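Local coordinates for protein putative thiosugar synthase (PDB 4N6F) that probably makes the 2-thiosugar of a natural product, being a ThiG-like thiosugar synthase that takes sulfur from a carrier protein and binds a hexose phosphate, at residues Ile26-Glu31 / Asp41-Ala46. Numbering follows the deposited sequence.
With F6R (fructose -6-phosphate), chain F.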
loop_
_atom_site.group_PDB
_atom_site.type_symbol
_atom_site.label_atom_id
_atom_site.label_comp_id
_atom_site.label_asym_id
_atom_site.label_seq_id
_atom_site.Cartn_x
_atom_site.Cartn_y
_atom_site.Cartn_z
ATOM N N ILE A 26 4.392 -11.509 -4.682
ATOM C CA ILE A 26 3.079 -12.057 -4.387
ATOM C C ILE A 26 3.107 -13.545 -4.712
ATOM O O ILE A 26 3.436 -13.929 -5.839
ATOM C CB ILE A 26 1.984 -11.395 -5.246
ATOM C CG1 ILE A 26 1.875 -9.892 -4.959
ATOM C CG2 ILE A 26 0.644 -12.051 -4.995
ATOM C CD1 ILE A 26 1.448 -9.561 -3.540
ATOM N N LEU A 27 2.792 -14.374 -3.720
ATOM C CA LEU A 27 2.515 -15.783 -3.947
ATOM C C LEU A 27 1.003 -15.941 -3.910
ATOM O O LEU A 27 0.330 -15.285 -3.111
ATOM C CB LEU A 27 3.155 -16.659 -2.870
ATOM C CG LEU A 27 4.682 -16.684 -2.745
ATOM C CD1 LEU A 27 5.105 -17.458 -1.509
ATOM C CD2 LEU A 27 5.314 -17.346 -3.935
ATOM N N VAL A 28 0.465 -16.796 -4.769
ATOM C CA VAL A 28 -0.971 -17.034 -4.806
ATOM C C VAL A 28 -1.269 -18.464 -4.399
ATOM O O VAL A 28 -0.803 -19.412 -5.036
ATOM C CB VAL A 28 -1.565 -16.767 -6.196
ATOM C CG1 VAL A 28 -3.074 -16.953 -6.157
ATOM C CG2 VAL A 28 -1.232 -15.359 -6.657
ATOM N N GLY A 29 -2.054 -18.606 -3.331
ATOM C CA GLY A 29 -2.398 -19.909 -2.793
ATOM C C GLY A 29 -3.572 -20.447 -3.577
ATOM O O GLY A 29 -4.722 -20.307 -3.159
ATOM N N ILE A 30 -3.261 -21.062 -4.712
ATOM C CA ILE A 30 -4.263 -21.516 -5.677
ATOM C C ILE A 30 -4.729 -22.949 -5.450
ATOM O O ILE A 30 -5.656 -23.395 -6.124
ATOM C CB ILE A 30 -3.717 -21.478 -7.130
ATOM C CG1 ILE A 30 -2.463 -22.353 -7.263
ATOM C CG2 ILE A 30 -3.429 -20.050 -7.571
ATOM C CD1 ILE A 30 -2.146 -22.748 -8.686
ATOM N N GLU A 31 -4.094 -23.676 -4.528
ATOM C CA GLU A 31 -4.218 -25.143 -4.516
ATOM C C GLU A 31 -5.667 -25.663 -4.427
ATOM O O GLU A 31 -5.939 -26.774 -4.874
ATOM C CB GLU A 31 -3.297 -25.810 -3.460
ATOM C CG GLU A 31 -3.467 -25.386 -2.002
ATOM C CD GLU A 31 -2.337 -24.476 -1.517
ATOM O OE1 GLU A 31 -2.262 -23.333 -2.008
ATOM O OE2 GLU A 31 -1.534 -24.892 -0.640
ATOM N N ASP A 41 -5.729 -16.209 -14.909
ATOM C CA ASP A 41 -5.854 -14.756 -14.834
ATOM C C ASP A 41 -5.195 -14.194 -13.586
ATOM O O ASP A 41 -4.556 -13.149 -13.621
ATOM C CB ASP A 41 -7.327 -14.338 -14.872
ATOM C CG ASP A 41 -7.981 -14.580 -16.231
ATOM O OD1 ASP A 41 -7.297 -14.499 -17.286
ATOM O OD2 ASP A 41 -9.202 -14.843 -16.239
ATOM N N VAL A 42 -5.354 -14.910 -12.486
ATOM C CA VAL A 42 -4.818 -14.492 -11.200
ATOM C C VAL A 42 -3.291 -14.596 -11.187
ATOM O O VAL A 42 -2.622 -13.672 -10.737
ATOM C CB VAL A 42 -5.488 -15.296 -10.058
ATOM C CG1 VAL A 42 -4.562 -15.528 -8.890
ATOM C CG2 VAL A 42 -6.765 -14.600 -9.601
ATOM N N LEU A 43 -2.738 -15.702 -11.686
ATOM C CA LEU A 43 -1.280 -15.839 -11.737
ATOM C C LEU A 43 -0.644 -14.814 -12.684
ATOM O O LEU A 43 0.411 -14.263 -12.365
ATOM C CB LEU A 43 -0.851 -17.262 -12.099
ATOM C CG LEU A 43 -1.107 -18.342 -11.035
ATOM C CD1 LEU A 43 -0.709 -19.718 -11.556
ATOM C CD2 LEU A 43 -0.378 -18.066 -9.731
ATOM N N ASN A 44 -1.288 -14.550 -13.824
ATOM C CA ASN A 44 -0.824 -13.500 -14.743
ATOM C C ASN A 44 -0.879 -12.118 -14.110
ATOM O O ASN A 44 0.127 -11.424 -14.066
ATOM C CB ASN A 44 -1.632 -13.483 -16.056
ATOM C CG ASN A 44 -1.180 -14.549 -17.045
ATOM O OD1 ASN A 44 -0.010 -14.938 -17.073
ATOM N ND2 ASN A 44 -2.107 -15.013 -17.877
ATOM N N ALA A 45 -2.048 -11.724 -13.616
ATOM C CA ALA A 45 -2.232 -10.366 -13.080
ATOM C C ALA A 45 -1.481 -10.101 -11.763
ATOM O O ALA A 45 -1.084 -8.974 -11.500
ATOM C CB ALA A 45 -3.707 -10.058 -12.908
ATOM N N ALA A 46 -1.301 -11.126 -10.933
ATOM C CA ALA A 46 -0.439 -11.001 -9.750
ATOM C C ALA A 46 1.066 -10.898 -10.083
ATOM O O ALA A 46 1.851 -10.471 -9.240
ATOM C CB ALA A 46 -0.680 -12.162 -8.797
HETATM C C1 F6R F . -1.346 -22.842 2.260
HETATM C C2 F6R F . -2.459 -22.134 1.538
HETATM C C3 F6R F . -3.649 -21.550 2.259
HETATM C C4 F6R F . -3.210 -20.242 2.921
HETATM C C5 F6R F . -4.412 -19.386 3.331
HETATM C C6 F6R F . -4.025 -17.927 3.466
HETATM O O2 F6R F . -2.388 -21.967 0.319
HETATM O O3 F6R F . -4.234 -22.421 3.234
HETATM O O4 F6R F . -2.432 -20.538 4.092
HETATM O O5 F6R F . -5.470 -19.480 2.379
HETATM O O6 F6R F . -5.137 -17.219 4.003
HETATM P P F6R F . -6.124 -16.334 3.117
HETATM O O1P F6R F . -6.977 -17.357 2.428
HETATM O O2P F6R F . -5.272 -15.530 2.173
HETATM O O3P F6R F . -6.775 -15.483 4.169
HETATM O O HOH W 1 4.276 -10.410 -7.788
#
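Val28 faces helix 36-46 and meets three of its residues. The side chains of Val28 and Val42 cross at a slant, and their CG1 atoms come within 3.4 Å, closer than usual for two methyl groups. CG1 of Val28 gets there by standing anti to the backbone N (chi1 -177°). Its CG2 rests on CB of Ala46 at 3.9 Å. CD2 of Leu43 reaches CB of Val28 at 3.9 Å and also touches CG2 of Ile30 at 4.2 Å. Ile26 adds CG2, 4.0 Å from CB of Ala46, and its side chain also touches Met233 and Ala237 of helix 226-245. Leu220 of helix 218-221 touches both Val28 and Val42.

The polar link is one water. It donates to Ala46 O at 2.8 Å and accepts from Ile26 N.

Beyond the strand, Gly29 and Glu31 belong to the fructose 6-phosphate pocket. Glu31 OE1 lies 2.7 Å from O2 of the sugar, and OE2 is hydrogen-bonded to Thr83 and Ser85. An alanine at Glu31 is likely to leave O2 without this close acid group and Thr83 and Ser85 without their shared partner.

Strand 26-28 and helix residues 41-46 run nearly antiparallel (176°), as in the first beta-alpha unit of a TIM barrel. Apolar packing fixes the strand against the helix, and Glu31 supplies a polar group to the sugar from the loop at the strand's C-terminal end, where TIM barrels carry their active sites.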